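Local coordinates for protein 1,3-alpha-isomaltosidase (Kribbella flavida DSM 17836, PDB 5X3I) that hydrolyses the alpha-1,3-glucosidic linkages of cyclobis-(1-6)-alpha-nigerosyl, a cyclic tetrasaccharide made from starch, to release isomaltose inside the cell, at residues 289-294 with 559-564; 142-147 with 163-168; 343-348 with 457-462; 420-425 with 479-484. The protein carries 1 engineered substitution. All blocks are in the same frame, centred on the assembly; numbering follows the deposited sequence.

Interaction 1 (289-294 with 559-564); sequences GRAEEL and IVYWGW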
loop_
_atom_site.group_PDB
_atom_site.type_symbol
_atom_site.label_atom_id
_atom_site.label_comp_id
_atom_site.label_asym_id
_atom_site.label_seq_id
_atom_site.Cartn_x
_atom_site.Cartn_y
_atom_site.Cartn_z
ATOM N N GLY A 289 -6.569 14.882 -7.625
ATOM C CA GLY A 289 -6.058 14.109 -8.740
ATOM C C GLY A 289 -6.821 12.854 -9.110
ATOM O O GLY A 289 -7.600 12.306 -8.325
ATOM N N ARG A 290 -6.564 12.402 -10.339
ATOM C CA ARG A 290 -7.380 11.413 -11.023
ATOM C C ARG A 290 -6.516 10.572 -11.988
ATOM O O ARG A 290 -5.502 11.043 -12.484
ATOM C CB ARG A 290 -8.507 12.127 -11.779
ATOM C CG ARG A 290 -9.447 11.260 -12.577
ATOM C CD ARG A 290 -10.428 12.120 -13.375
ATOM N NE ARG A 290 -11.532 12.622 -12.558
ATOM C CZ ARG A 290 -11.665 13.886 -12.169
ATOM N NH1 ARG A 290 -10.768 14.799 -12.510
ATOM N NH2 ARG A 290 -12.706 14.236 -11.436
ATOM N N ALA A 291 -6.924 9.336 -12.242
ATOM C CA ALA A 291 -6.194 8.479 -13.164
ATOM C C ALA A 291 -6.213 9.063 -14.564
ATOM O O ALA A 291 -7.119 9.797 -14.930
ATOM C CB ALA A 291 -6.775 7.091 -13.181
ATOM N N GLU A 292 -5.190 8.719 -15.334
ATOM C CA GLU A 292 -5.184 8.969 -16.762
ATOM C C GLU A 292 -5.263 7.608 -17.430
ATOM O O GLU A 292 -4.920 6.594 -16.814
ATOM C CB GLU A 292 -3.941 9.742 -17.204
ATOM C CG GLU A 292 -2.618 9.017 -17.019
ATOM C CD GLU A 292 -1.417 9.854 -17.472
ATOM O OE1 GLU A 292 -0.795 10.537 -16.634
ATOM O OE2 GLU A 292 -1.085 9.823 -18.673
ATOM N N GLU A 293 -5.766 7.577 -18.661
ATOM C CA GLU A 293 -5.951 6.320 -19.359
ATOM C C GLU A 293 -4.598 5.677 -19.603
ATOM O O GLU A 293 -3.699 6.300 -20.142
ATOM C CB GLU A 293 -6.682 6.528 -20.695
ATOM C CG GLU A 293 -8.098 7.026 -20.554
ATOM C CD GLU A 293 -8.745 7.353 -21.887
ATOM O OE1 GLU A 293 -8.205 6.966 -22.943
ATOM O OE2 GLU A 293 -9.798 8.008 -21.882
ATOM N N LEU A 294 -4.458 4.447 -19.138
ATOM C CA LEU A 294 -3.295 3.631 -19.419
ATOM C C LEU A 294 -3.538 2.754 -20.670
ATOM O O LEU A 294 -4.683 2.517 -21.044
ATOM C CB LEU A 294 -2.947 2.791 -18.189
ATOM C CG LEU A 294 -2.659 3.611 -16.917
ATOM C CD1 LEU A 294 -2.386 2.676 -15.755
ATOM C CD2 LEU A 294 -1.496 4.553 -17.134
ATOM N N ILE A 559 -9.033 4.855 -6.987
ATOM C CA ILE A 559 -7.927 4.045 -7.449
ATOM C C ILE A 559 -8.524 3.106 -8.495
ATOM O O ILE A 559 -9.262 2.174 -8.178
ATOM C CB ILE A 559 -7.261 3.235 -6.321
ATOM C CG1 ILE A 559 -6.680 4.148 -5.231
ATOM C CG2 ILE A 559 -6.187 2.288 -6.895
ATOM C CD1 ILE A 559 -5.579 5.062 -5.671
ATOM N N VAL A 560 -8.165 3.362 -9.742
ATOM C CA VAL A 560 -8.801 2.714 -10.889
ATOM C C VAL A 560 -8.123 1.388 -11.216
ATOM O O VAL A 560 -8.767 0.342 -11.251
ATOM C CB VAL A 560 -8.816 3.615 -12.125
ATOM C CG1 VAL A 560 -9.441 2.881 -13.307
ATOM C CG2 VAL A 560 -9.613 4.884 -11.830
ATOM N N TYR A 561 -6.834 1.437 -11.516
ATOM C CA TYR A 561 -6.169 0.224 -11.900
ATOM C C TYR A 561 -5.583 -0.460 -10.676
ATOM O O TYR A 561 -4.507 -0.125 -10.191
ATOM C CB TYR A 561 -5.057 0.549 -12.896
ATOM C CG TYR A 561 -5.509 1.311 -14.122
ATOM C CD1 TYR A 561 -5.568 2.703 -14.123
ATOM C CD2 TYR A 561 -5.860 0.637 -15.282
ATOM C CE1 TYR A 561 -5.972 3.387 -15.236
ATOM C CE2 TYR A 561 -6.264 1.309 -16.394
ATOM C CZ TYR A 561 -6.319 2.681 -16.378
ATOM O OH TYR A 561 -6.716 3.334 -17.503
ATOM N N TRP A 562 -6.241 -1.533 -10.290
ATOM C CA TRP A 562 -5.953 -2.215 -9.048
ATOM C C TRP A 562 -6.015 -3.710 -9.258
ATOM O O TRP A 562 -6.858 -4.215 -9.992
ATOM C CB TRP A 562 -6.934 -1.788 -7.950
ATOM C CG TRP A 562 -6.804 -2.582 -6.685
ATOM C CD1 TRP A 562 -6.125 -2.226 -5.562
ATOM C CD2 TRP A 562 -7.350 -3.875 -6.431
ATOM N NE1 TRP A 562 -6.229 -3.213 -4.610
ATOM C CE2 TRP A 562 -6.973 -4.239 -5.125
ATOM C CE3 TRP A 562 -8.141 -4.753 -7.173
ATOM C CZ2 TRP A 562 -7.346 -5.445 -4.552
ATOM C CZ3 TRP A 562 -8.513 -5.952 -6.598
ATOM C CH2 TRP A 562 -8.110 -6.284 -5.302
ATOM N N GLY A 563 -5.141 -4.412 -8.559
ATOM C CA GLY A 563 -5.066 -5.858 -8.611
ATOM C C GLY A 563 -4.481 -6.390 -7.313
ATOM O O GLY A 563 -4.275 -5.634 -6.365
ATOM N N TRP A 564 -4.247 -7.695 -7.267
ATOM C CA TRP A 564 -3.727 -8.368 -6.082
ATOM C C TRP A 564 -2.977 -9.616 -6.517
ATOM O O TRP A 564 -3.128 -10.040 -7.653
ATOM C CB TRP A 564 -4.858 -8.729 -5.108
ATOM C CG TRP A 564 -5.823 -9.785 -5.622
ATOM C CD1 TRP A 564 -6.562 -9.735 -6.761
ATOM C CD2 TRP A 564 -6.159 -11.026 -4.986
ATOM N NE1 TRP A 564 -7.314 -10.873 -6.899
ATOM C CE2 TRP A 564 -7.093 -11.679 -5.814
ATOM C CE3 TRP A 564 -5.753 -11.650 -3.806
ATOM C CZ2 TRP A 564 -7.629 -12.926 -5.495
ATOM C CZ3 TRP A 564 -6.288 -12.886 -3.493
ATOM C CH2 TRP A 564 -7.216 -13.509 -4.330
HETATM O O HOH W 1 -7.146 2.002 -19.672
#

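Interaction 2 (142-147 with 163-168); sequences AVWTAD and EWLVSS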
loop_
_atom_site.group_PDB
_atom_site.type_symbol
_atom_site.label_atom_id
_atom_site.label_comp_id
_atom_site.label_asym_id
_atom_site.label_seq_id
_atom_site.Cartn_x
_atom_site.Cartn_y
_atom_site.Cartn_z
ATOM N N ALA A 142 -0.620 16.986 28.366
ATOM C CA ALA A 142 -1.571 17.659 27.490
ATOM C C ALA A 142 -3.006 17.432 27.933
ATOM O O ALA A 142 -3.300 16.485 28.650
ATOM C CB ALA A 142 -1.390 17.194 26.049
ATOM N N VAL A 143 -3.897 18.313 27.502
ATOM C CA VAL A 143 -5.306 18.188 27.834
ATOM C C VAL A 143 -6.209 18.512 26.655
ATOM O O VAL A 143 -5.869 19.330 25.803
ATOM C CB VAL A 143 -5.707 19.119 29.010
ATOM C CG1 VAL A 143 -4.904 18.799 30.266
ATOM C CG2 VAL A 143 -5.551 20.577 28.615
ATOM N N TRP A 144 -7.375 17.885 26.641
ATOM C CA TRP A 144 -8.403 18.176 25.659
ATOM C C TRP A 144 -9.314 19.297 26.140
ATOM O O TRP A 144 -9.857 19.238 27.238
ATOM C CB TRP A 144 -9.235 16.930 25.367
ATOM C CG TRP A 144 -8.536 15.886 24.554
ATOM C CD1 TRP A 144 -7.996 14.726 25.008
ATOM C CD2 TRP A 144 -8.313 15.908 23.137
ATOM N NE1 TRP A 144 -7.456 14.014 23.963
ATOM C CE2 TRP A 144 -7.633 14.721 22.803
ATOM C CE3 TRP A 144 -8.624 16.815 22.119
ATOM C CZ2 TRP A 144 -7.258 14.416 21.495
ATOM C CZ3 TRP A 144 -8.247 16.516 20.826
ATOM C CH2 TRP A 144 -7.570 15.323 20.524
ATOM N N THR A 145 -9.495 20.304 25.299
ATOM C CA THR A 145 -10.312 21.460 25.636
ATOM C C THR A 145 -11.085 21.932 24.420
ATOM O O THR A 145 -10.636 21.742 23.290
ATOM C CB THR A 145 -9.450 22.623 26.153
ATOM O OG1 THR A 145 -10.269 23.776 26.349
ATOM C CG2 THR A 145 -8.352 22.963 25.157
ATOM N N ALA A 146 -12.234 22.559 24.650
ATOM C CA ALA A 146 -12.969 23.212 23.571
ATOM C C ALA A 146 -12.552 24.670 23.419
ATOM O O ALA A 146 -12.955 25.332 22.469
ATOM C CB ALA A 146 -14.458 23.114 23.803
ATOM N N ASP A 147 -11.740 25.165 24.350
ATOM C CA ASP A 147 -11.253 26.541 24.293
ATOM C C ASP A 147 -9.948 26.646 23.494
ATOM O O ASP A 147 -8.968 25.981 23.819
ATOM C CB ASP A 147 -11.023 27.099 25.705
ATOM C CG ASP A 147 -12.247 26.973 26.600
ATOM O OD1 ASP A 147 -13.239 27.669 26.336
ATOM O OD2 ASP A 147 -12.213 26.188 27.568
ATOM N N GLU A 163 -12.743 20.001 19.576
ATOM C CA GLU A 163 -11.820 20.148 20.688
ATOM C C GLU A 163 -10.363 20.033 20.252
ATOM O O GLU A 163 -10.058 19.521 19.171
ATOM C CB GLU A 163 -12.129 19.124 21.777
ATOM C CG GLU A 163 -12.259 17.697 21.291
ATOM C CD GLU A 163 -12.609 16.745 22.413
ATOM O OE1 GLU A 163 -12.608 17.193 23.576
ATOM O OE2 GLU A 163 -12.887 15.555 22.138
ATOM N N TRP A 164 -9.476 20.518 21.110
ATOM C CA TRP A 164 -8.060 20.622 20.819
ATOM C C TRP A 164 -7.227 20.000 21.922
ATOM O O TRP A 164 -7.522 20.178 23.103
ATOM C CB TRP A 164 -7.675 22.084 20.636
ATOM C CG TRP A 164 -8.572 22.769 19.688
ATOM C CD1 TRP A 164 -9.684 23.494 19.989
ATOM C CD2 TRP A 164 -8.463 22.769 18.263
ATOM N NE1 TRP A 164 -10.269 23.959 18.840
ATOM C CE2 TRP A 164 -9.537 23.528 17.765
ATOM C CE3 TRP A 164 -7.556 22.208 17.361
ATOM C CZ2 TRP A 164 -9.733 23.737 16.403
ATOM C CZ3 TRP A 164 -7.750 22.424 16.005
ATOM C CH2 TRP A 164 -8.830 23.180 15.541
ATOM N N LEU A 165 -6.194 19.264 21.535
ATOM C CA LEU A 165 -5.269 18.689 22.496
ATOM C C LEU A 165 -4.105 19.643 22.663
ATOM O O LEU A 165 -3.320 19.848 21.737
ATOM C CB LEU A 165 -4.778 17.319 22.041
ATOM C CG LEU A 165 -3.840 16.586 23.005
ATOM C CD1 LEU A 165 -4.574 16.186 24.292
ATOM C CD2 LEU A 165 -3.218 15.366 22.343
ATOM N N VAL A 166 -4.002 20.233 23.851
ATOM C CA VAL A 166 -3.057 21.315 24.073
ATOM C C VAL A 166 -2.135 21.037 25.251
ATOM O O VAL A 166 -2.492 20.329 26.179
ATOM C CB VAL A 166 -3.785 22.652 24.303
ATOM C CG1 VAL A 166 -4.750 22.921 23.173
ATOM C CG2 VAL A 166 -4.533 22.639 25.630
ATOM N N SER A 167 -0.934 21.590 25.183
ATOM C CA SER A 167 -0.004 21.567 26.298
ATOM C C SER A 167 0.758 22.882 26.298
ATOM O O SER A 167 0.471 23.769 25.495
ATOM C CB SER A 167 0.965 20.390 26.193
ATOM O OG SER A 167 2.021 20.686 25.298
ATOM N N SER A 168 1.741 23.001 27.183
ATOM C CA SER A 168 2.576 24.195 27.226
ATOM C C SER A 168 3.377 24.343 25.938
ATOM O O SER A 168 3.857 25.426 25.624
ATOM C CB SER A 168 3.520 24.153 28.426
ATOM O OG SER A 168 4.501 23.143 28.274
#

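Interaction 3 (343-348 with 457-462); sequences TIWRDA and RYLVEH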
loop_
_atom_site.group_PDB
_atom_site.type_symbol
_atom_site.label_atom_id
_atom_site.label_comp_id
_atom_site.label_asym_id
_atom_site.label_seq_id
_atom_site.Cartn_x
_atom_site.Cartn_y
_atom_site.Cartn_z
ATOM N N THR A 343 19.635 -0.748 -9.848
ATOM C CA THR A 343 19.470 0.004 -11.055
ATOM C C THR A 343 20.383 -0.534 -12.152
ATOM O O THR A 343 20.525 0.061 -13.160
ATOM C CB THR A 343 19.635 1.527 -10.822
ATOM O OG1 THR A 343 19.208 2.248 -11.961
ATOM C CG2 THR A 343 21.064 1.839 -10.505
ATOM N N ILE A 344 20.957 -1.699 -11.917
ATOM C CA ILE A 344 21.868 -2.345 -12.872
ATOM C C ILE A 344 21.609 -3.860 -12.968
ATOM O O ILE A 344 21.387 -4.504 -11.955
ATOM C CB ILE A 344 23.347 -2.093 -12.456
ATOM C CG1 ILE A 344 23.717 -0.621 -12.646
ATOM C CG2 ILE A 344 24.313 -2.991 -13.222
ATOM C CD1 ILE A 344 25.075 -0.258 -12.093
ATOM N N TRP A 345 21.612 -4.426 -14.175
ATOM C CA TRP A 345 21.392 -5.871 -14.327
ATOM C C TRP A 345 22.455 -6.668 -13.551
ATOM O O TRP A 345 23.627 -6.329 -13.589
ATOM C CB TRP A 345 21.422 -6.288 -15.802
ATOM C CG TRP A 345 20.281 -5.815 -16.657
ATOM C CD1 TRP A 345 20.252 -4.705 -17.454
ATOM C CD2 TRP A 345 19.022 -6.466 -16.835
ATOM N NE1 TRP A 345 19.042 -4.620 -18.109
ATOM C CE2 TRP A 345 18.270 -5.689 -17.741
ATOM C CE3 TRP A 345 18.455 -7.631 -16.317
ATOM C CZ2 TRP A 345 16.989 -6.039 -18.131
ATOM C CZ3 TRP A 345 17.177 -7.973 -16.708
ATOM C CH2 TRP A 345 16.459 -7.179 -17.603
ATOM N N ARG A 346 22.045 -7.713 -12.849
ATOM C CA ARG A 346 23.009 -8.556 -12.153
ATOM C C ARG A 346 24.073 -9.099 -13.113
ATOM O O ARG A 346 23.763 -9.485 -14.246
ATOM C CB ARG A 346 22.325 -9.717 -11.438
ATOM C CG ARG A 346 23.300 -10.588 -10.652
ATOM C CD ARG A 346 22.602 -11.375 -9.545
ATOM N NE ARG A 346 21.756 -12.442 -10.058
ATOM C CZ ARG A 346 22.096 -13.726 -10.073
ATOM N NH1 ARG A 346 23.280 -14.116 -9.616
ATOM N NH2 ARG A 346 21.244 -14.623 -10.534
ATOM N N ASP A 347 25.308 -9.098 -12.611
ATOM C CA ASP A 347 26.538 -9.499 -13.305
ATOM C C ASP A 347 26.915 -8.620 -14.488
ATOM O O ASP A 347 27.710 -9.025 -15.324
ATOM C CB ASP A 347 26.429 -10.948 -13.794
ATOM C CG ASP A 347 26.279 -11.926 -12.665
ATOM O OD1 ASP A 347 26.803 -11.639 -11.577
ATOM O OD2 ASP A 347 25.632 -12.977 -12.849
ATOM N N ALA A 348 26.410 -7.396 -14.521
ATOM C CA ALA A 348 26.845 -6.447 -15.536
ATOM C C ALA A 348 28.254 -5.985 -15.208
ATOM O O ALA A 348 28.609 -5.866 -14.042
ATOM C CB ALA A 348 25.909 -5.263 -15.619
ATOM N N ARG A 457 17.361 5.523 -16.536
ATOM C CA ARG A 457 16.921 5.992 -17.849
ATOM C C ARG A 457 17.285 5.020 -18.981
ATOM O O ARG A 457 16.461 4.758 -19.856
ATOM C CB ARG A 457 17.485 7.384 -18.160
ATOM C CG ARG A 457 17.078 7.932 -19.529
ATOM C CD ARG A 457 17.401 9.422 -19.683
ATOM N NE ARG A 457 16.642 10.205 -18.720
ATOM C CZ ARG A 457 15.363 10.533 -18.868
ATOM N NH1 ARG A 457 14.699 10.177 -19.964
ATOM N NH2 ARG A 457 14.748 11.228 -17.921
ATOM N N TYR A 458 18.498 4.473 -18.950
ATOM C CA TYR A 458 18.923 3.545 -20.001
ATOM C C TYR A 458 18.055 2.278 -20.035
ATOM O O TYR A 458 17.944 1.631 -21.072
ATOM C CB TYR A 458 20.398 3.168 -19.836
ATOM C CG TYR A 458 20.652 2.151 -18.748
ATOM C CD1 TYR A 458 20.682 2.530 -17.414
ATOM C CD2 TYR A 458 20.870 0.815 -19.054
ATOM C CE1 TYR A 458 20.920 1.604 -16.412
ATOM C CE2 TYR A 458 21.111 -0.126 -18.056
ATOM C CZ TYR A 458 21.130 0.281 -16.736
ATOM O OH TYR A 458 21.355 -0.628 -15.739
ATOM N N LEU A 459 17.422 1.938 -18.915
ATOM C CA LEU A 459 16.552 0.766 -18.877
ATOM C C LEU A 459 15.325 0.976 -19.750
ATOM O O LEU A 459 14.881 0.046 -20.423
ATOM C CB LEU A 459 16.122 0.424 -17.448
ATOM C CG LEU A 459 17.221 0.084 -16.445
ATOM C CD1 LEU A 459 16.679 0.199 -15.017
ATOM C CD2 LEU A 459 17.785 -1.321 -16.691
ATOM N N VAL A 460 14.773 2.188 -19.724
ATOM C CA VAL A 460 13.643 2.522 -20.593
ATOM C C VAL A 460 14.063 2.911 -22.024
ATOM O O VAL A 460 13.418 2.514 -22.984
ATOM C CB VAL A 460 12.780 3.656 -20.000
ATOM C CG1 VAL A 460 11.552 3.855 -20.840
ATOM C CG2 VAL A 460 12.340 3.311 -18.586
ATOM N N GLU A 461 15.125 3.694 -22.165
ATOM C CA GLU A 461 15.491 4.217 -23.482
ATOM C C GLU A 461 16.269 3.208 -24.352
ATOM O O GLU A 461 16.000 3.087 -25.536
ATOM C CB GLU A 461 16.265 5.530 -23.330
ATOM C CG GLU A 461 15.378 6.629 -22.763
ATOM C CD GLU A 461 15.994 8.013 -22.807
ATOM O OE1 GLU A 461 17.161 8.160 -23.216
ATOM O OE2 GLU A 461 15.298 8.964 -22.396
ATOM N N HIS A 462 17.212 2.486 -23.766
ATOM C CA HIS A 462 17.937 1.451 -24.497
ATOM C C HIS A 462 17.188 0.123 -24.444
ATOM O O HIS A 462 16.863 -0.436 -25.481
ATOM C CB HIS A 462 19.363 1.278 -23.978
ATOM C CG HIS A 462 20.093 0.132 -24.614
ATOM N ND1 HIS A 462 20.521 0.153 -25.926
ATOM C CD2 HIS A 462 20.452 -1.077 -24.121
ATOM C CE1 HIS A 462 21.114 -0.993 -26.210
ATOM N NE2 HIS A 462 21.092 -1.753 -25.130
HETATM O O HOH W 2 23.007 -2.979 -16.490
#

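Interaction 4 (420-425 with 479-484); sequences VLEADG and HDLVYA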
loop_
_atom_site.group_PDB
_atom_site.type_symbol
_atom_site.label_atom_id
_atom_site.label_comp_id
_atom_site.label_asym_id
_atom_site.label_seq_id
_atom_site.Cartn_x
_atom_site.Cartn_y
_atom_site.Cartn_z
ATOM N N VAL A 420 16.826 12.142 2.095
ATOM C CA VAL A 420 15.923 12.591 3.141
ATOM C C VAL A 420 16.733 12.743 4.429
ATOM O O VAL A 420 17.574 11.903 4.729
ATOM C CB VAL A 420 14.754 11.609 3.352
ATOM C CG1 VAL A 420 13.892 12.033 4.548
ATOM C CG2 VAL A 420 13.905 11.501 2.089
ATOM N N LEU A 421 16.486 13.817 5.167
ATOM C CA LEU A 421 17.323 14.187 6.309
ATOM C C LEU A 421 16.638 14.032 7.669
ATOM O O LEU A 421 15.423 14.160 7.777
ATOM C CB LEU A 421 17.787 15.634 6.171
ATOM C CG LEU A 421 18.667 16.034 4.989
ATOM C CD1 LEU A 421 19.034 17.523 5.102
ATOM C CD2 LEU A 421 19.904 15.165 4.927
ATOM N N GLU A 422 17.440 13.758 8.697
ATOM C CA GLU A 422 16.981 13.863 10.074
ATOM C C GLU A 422 16.937 15.333 10.471
ATOM O O GLU A 422 17.397 16.200 9.729
ATOM C CB GLU A 422 17.909 13.110 11.031
ATOM C CG GLU A 422 18.114 11.647 10.736
ATOM C CD GLU A 422 17.111 10.757 11.438
ATOM O OE1 GLU A 422 16.167 11.274 12.067
ATOM O OE2 GLU A 422 17.266 9.529 11.363
ATOM N N ALA A 423 16.442 15.601 11.673
ATOM C CA ALA A 423 16.338 16.966 12.169
ATOM C C ALA A 423 17.723 17.573 12.355
ATOM O O ALA A 423 17.911 18.761 12.149
ATOM C CB ALA A 423 15.557 16.999 13.485
ATOM N N ASP A 424 18.697 16.735 12.694
ATOM C CA ASP A 424 20.052 17.207 12.959
ATOM C C ASP A 424 20.876 17.359 11.681
ATOM O O ASP A 424 22.059 17.663 11.739
ATOM C CB ASP A 424 20.777 16.275 13.949
ATOM C CG ASP A 424 21.070 14.898 13.380
ATOM O OD1 ASP A 424 20.729 14.621 12.214
ATOM O OD2 ASP A 424 21.658 14.075 14.113
ATOM N N GLY A 425 20.261 17.106 10.529
ATOM C CA GLY A 425 20.937 17.348 9.270
ATOM C C GLY A 425 21.702 16.171 8.693
ATOM O O GLY A 425 22.152 16.239 7.549
ATOM N N HIS A 479 8.907 12.099 13.138
ATOM C CA HIS A 479 8.031 13.247 13.036
ATOM C C HIS A 479 8.820 14.453 12.578
ATOM O O HIS A 479 8.276 15.362 11.991
ATOM C CB HIS A 479 7.351 13.535 14.381
ATOM C CG HIS A 479 8.302 13.991 15.441
ATOM N ND1 HIS A 479 9.226 13.151 16.022
ATOM C CD2 HIS A 479 8.489 15.204 16.011
ATOM C CE1 HIS A 479 9.931 13.822 16.914
ATOM N NE2 HIS A 479 9.502 15.071 16.928
ATOM N N ASP A 480 10.092 14.476 12.948
ATOM C CA ASP A 480 10.992 15.589 12.671
ATOM C C ASP A 480 11.901 15.424 11.450
ATOM O O ASP A 480 12.861 16.170 11.309
ATOM C CB ASP A 480 11.831 15.914 13.904
ATOM C CG ASP A 480 12.578 14.729 14.418
ATOM O OD1 ASP A 480 12.424 13.632 13.849
ATOM O OD2 ASP A 480 13.312 14.898 15.403
ATOM N N LEU A 481 11.687 14.388 10.643
ATOM C CA LEU A 481 12.449 14.246 9.394
ATOM C C LEU A 481 12.288 15.503 8.536
ATOM O O LEU A 481 11.300 16.206 8.655
ATOM C CB LEU A 481 12.000 13.013 8.606
ATOM C CG LEU A 481 12.165 11.642 9.261
ATOM C CD1 LEU A 481 11.852 10.527 8.270
ATOM C CD2 LEU A 481 13.571 11.480 9.797
ATOM N N VAL A 482 13.291 15.827 7.727
ATOM C CA VAL A 482 13.230 17.018 6.889
ATOM C C VAL A 482 13.349 16.706 5.394
ATOM O O VAL A 482 14.316 16.086 4.956
ATOM C CB VAL A 482 14.330 18.019 7.272
ATOM C CG1 VAL A 482 14.268 19.259 6.379
ATOM C CG2 VAL A 482 14.212 18.400 8.752
ATOM N N TYR A 483 12.359 17.162 4.629
ATOM C CA TYR A 483 12.315 16.989 3.184
ATOM C C TYR A 483 12.646 18.291 2.487
ATOM O O TYR A 483 12.338 19.371 2.996
ATOM C CB TYR A 483 10.942 16.515 2.717
ATOM C CG TYR A 483 10.593 15.107 3.112
ATOM C CD1 TYR A 483 9.896 14.855 4.280
ATOM C CD2 TYR A 483 10.945 14.027 2.305
ATOM C CE1 TYR A 483 9.565 13.576 4.649
ATOM C CE2 TYR A 483 10.619 12.738 2.665
ATOM C CZ TYR A 483 9.922 12.520 3.841
ATOM O OH TYR A 483 9.583 11.256 4.216
ATOM N N ALA A 484 13.266 18.184 1.313
ATOM C CA ALA A 484 13.735 19.356 0.588
ATOM C C ALA A 484 12.595 20.241 0.099
ATOM O O ALA A 484 12.816 21.388 -0.262
ATOM C CB ALA A 484 14.610 18.934 -0.592
HETATM O O HOH W 3 15.251 13.420 12.952
#

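Interaction 1 (289-294 with 559-564)
Leu294 lays its CD1 methyl over the centre of the Tyr561 ring, 3.6 Å from the ring centroid and 13° off the normal, a CH-pi contact. The methyl gets there because CG stands anti to the carbonyl carbon (chi1 -58°) and the chain then runs on extended. On the opposite face, offset toward the rim, sits CG1 of Val560. Ala291 closes the apolar patch: its CB meets Val560 CG2 at 3.8 Å and lies at the edge of the Tyr561 ring near CE1. Helix 622-650 adds Ile648 against Tyr561 and Thr647 against Val560, and Ile531 of the adjacent barrel strand touches both Leu294 and Tyr561. Toward the polar side, Leu294 N donates to Tyr561 OH at 3.0 Å in an almost straight bond of 177°. Water 1 lies in the ring plane at the hydroxyl edge, 2.6 Å from Tyr561 OH, and donates to Leu294 O at 2.9 Å. Farther out, the Glu292 carboxylate forms a salt bridge with Arg509. One tyrosine thus ties the loop leading into the TIM barrel to the segment that runs into strand 562-565: the ring supplies an apolar seat, while its hydroxyl satisfies the leucine amide directly and the carbonyl through water.

Interaction 2 (142-147 with 163-168)
The Trp144 indole lies against Leu165, whose CB is 3.6 Å from the centroid of the six-membered ring and only 5° off its normal, a CH-pi contact. Leu165 CD1 extends under the pyrrole part, 3.6 Å from Trp144 NE1; chi1 of -177° sends CG away from the backbone N, and the turn at chi2 then lays CD1 along that face. Glu163 O lies in the indole plane at an edge, and Arg175 makes a cation-pi contact with the ring. The second indole, Trp164, has Ala146 O near its plane at an edge. Trp144 and Leu165 form a non-hydrogen-bonded antiparallel pair, flanked by the hydrogen-bonded pairs Val143-Val166 and Thr145-Trp164. The Val143 and Val166 CG2 methyls touch at 3.8 Å on the sheet face that also carries Thr145 and Trp164. Thr145 OG1 accepts from Asp147 N at 2.8 Å, an ST turn that ends the short strand. Strand 143-145 is an edge strand of a six-stranded antiparallel sheet in the galactose mutarotase-like domain; strand 159-167 lies between it and strand 170-179, whose Arg175 and Arg177 both form salt bridges with Glu163.

Interaction 3 (343-348 with 457-462)
Tyr458 reaches from its helix with the hydroxyl foremost and meets the loop at Thr343 O, which lies near the ring plane at its edge. The OH donates to that carbonyl at 2.8 Å, arriving at 134° to the C=O and tilted 15° from the carbonyl plane. With CG between the backbone N and the carbonyl carbon (chi1 77°), the ring projects toward the loop; the Ile344 and Tyr458 side chains cross at about a right angle, and Ile344 CA lies 3.4 Å from Tyr458 OH. Water 2 donates to Tyr458 OH at 3.0 Å and accepts from Trp345 N at 3.1 Å, making the phenol a relay between two backbone groups. A phenylalanine in place of Tyr458 would probably leave Thr343 O without its donor and water 2 without this acceptor. The contact belongs to the periphery of the TIM barrel, where a long loop following strand 330-333 packs on helix 457-461, which precedes strand 467-470. Leu459, one residue on, brings CD2 to 3.8 Å from Trp345 NE1, the two side chains crossing obliquely. Trp345 opens a type II beta turn that ends at Ala348, its O accepting from Ala348 N. The indole also meets Phe463 and Trp336 edge-to-face, and helix 375-384 packs against it through Pro375, Met378 and Ile379.

Interaction 4 (420-425 with 479-484)
Leu421 and Val482 exchange both their backbone bonds: Val482 N donates to Leu421 O at 2.7 Å in a nearly straight bond (174°), and Leu421 N donates to Val482 O at 3.1 Å. The pair is a single antiparallel bridge. Beside it, water 3 answers the next polar groups. It accepts from Ala423 N at 2.8 Å, donates to Glu422 OE1 at 2.5 Å and donates weakly to Asp480 OD1. The water thus stands between two carboxylates, where its hydrogens would probably ease any repulsion between the two, if both are charged. Glu422 bends at chi2 (-90°), which swings OE1 over to the water and against Leu481 CD2; its OE2 makes a long, weak ion pair with Arg431. Ala423 CB rests on Asp480, 3.6 Å from OD2. At the other end, Val420 lays CG1 over one face of the Tyr483 ring, offset toward the rim, in a CH-pi contact, while CG2 meets Tyr483 CE2 at 3.6 Å. Cutting Val420 back to alanine removes both methyls and is likely to leave a gap beside Tyr483 CE2, with less packing over that face. Tyr483 OH is hydrogen-bonded to Asn493. Glu422 O accepts from Gly425 N at 3.1 Å, closing a type I beta turn. The single bridge pins together two TIM-barrel loops; the second, after strand 467-470, also carries Glu474, an active-site residue by similarity.

Interactions 1, 3 and 4 all belong to the TIM-barrel domain, whereas interaction 2 lies in the galactose mutarotase-like domain, some 54 Å centre to centre from interaction 3, on the opposite side of the molecule's centre. Interaction 1 joins the entry loop of the barrel to its seventh strand, and the chain between its segments contains both interactions 3 and 4. These two alternate along the sequence, with centres 31 Å apart and nearest atoms about 17 Å apart. None of the four contacts touches another. Interaction 4 comes closest to the catalytic region: the Tyr483 side chain is about 10 Å from that of Glu474, assigned to the active site by similarity, and the same loop begins at Ala471, the engineered replacement of the inferred nucleophile.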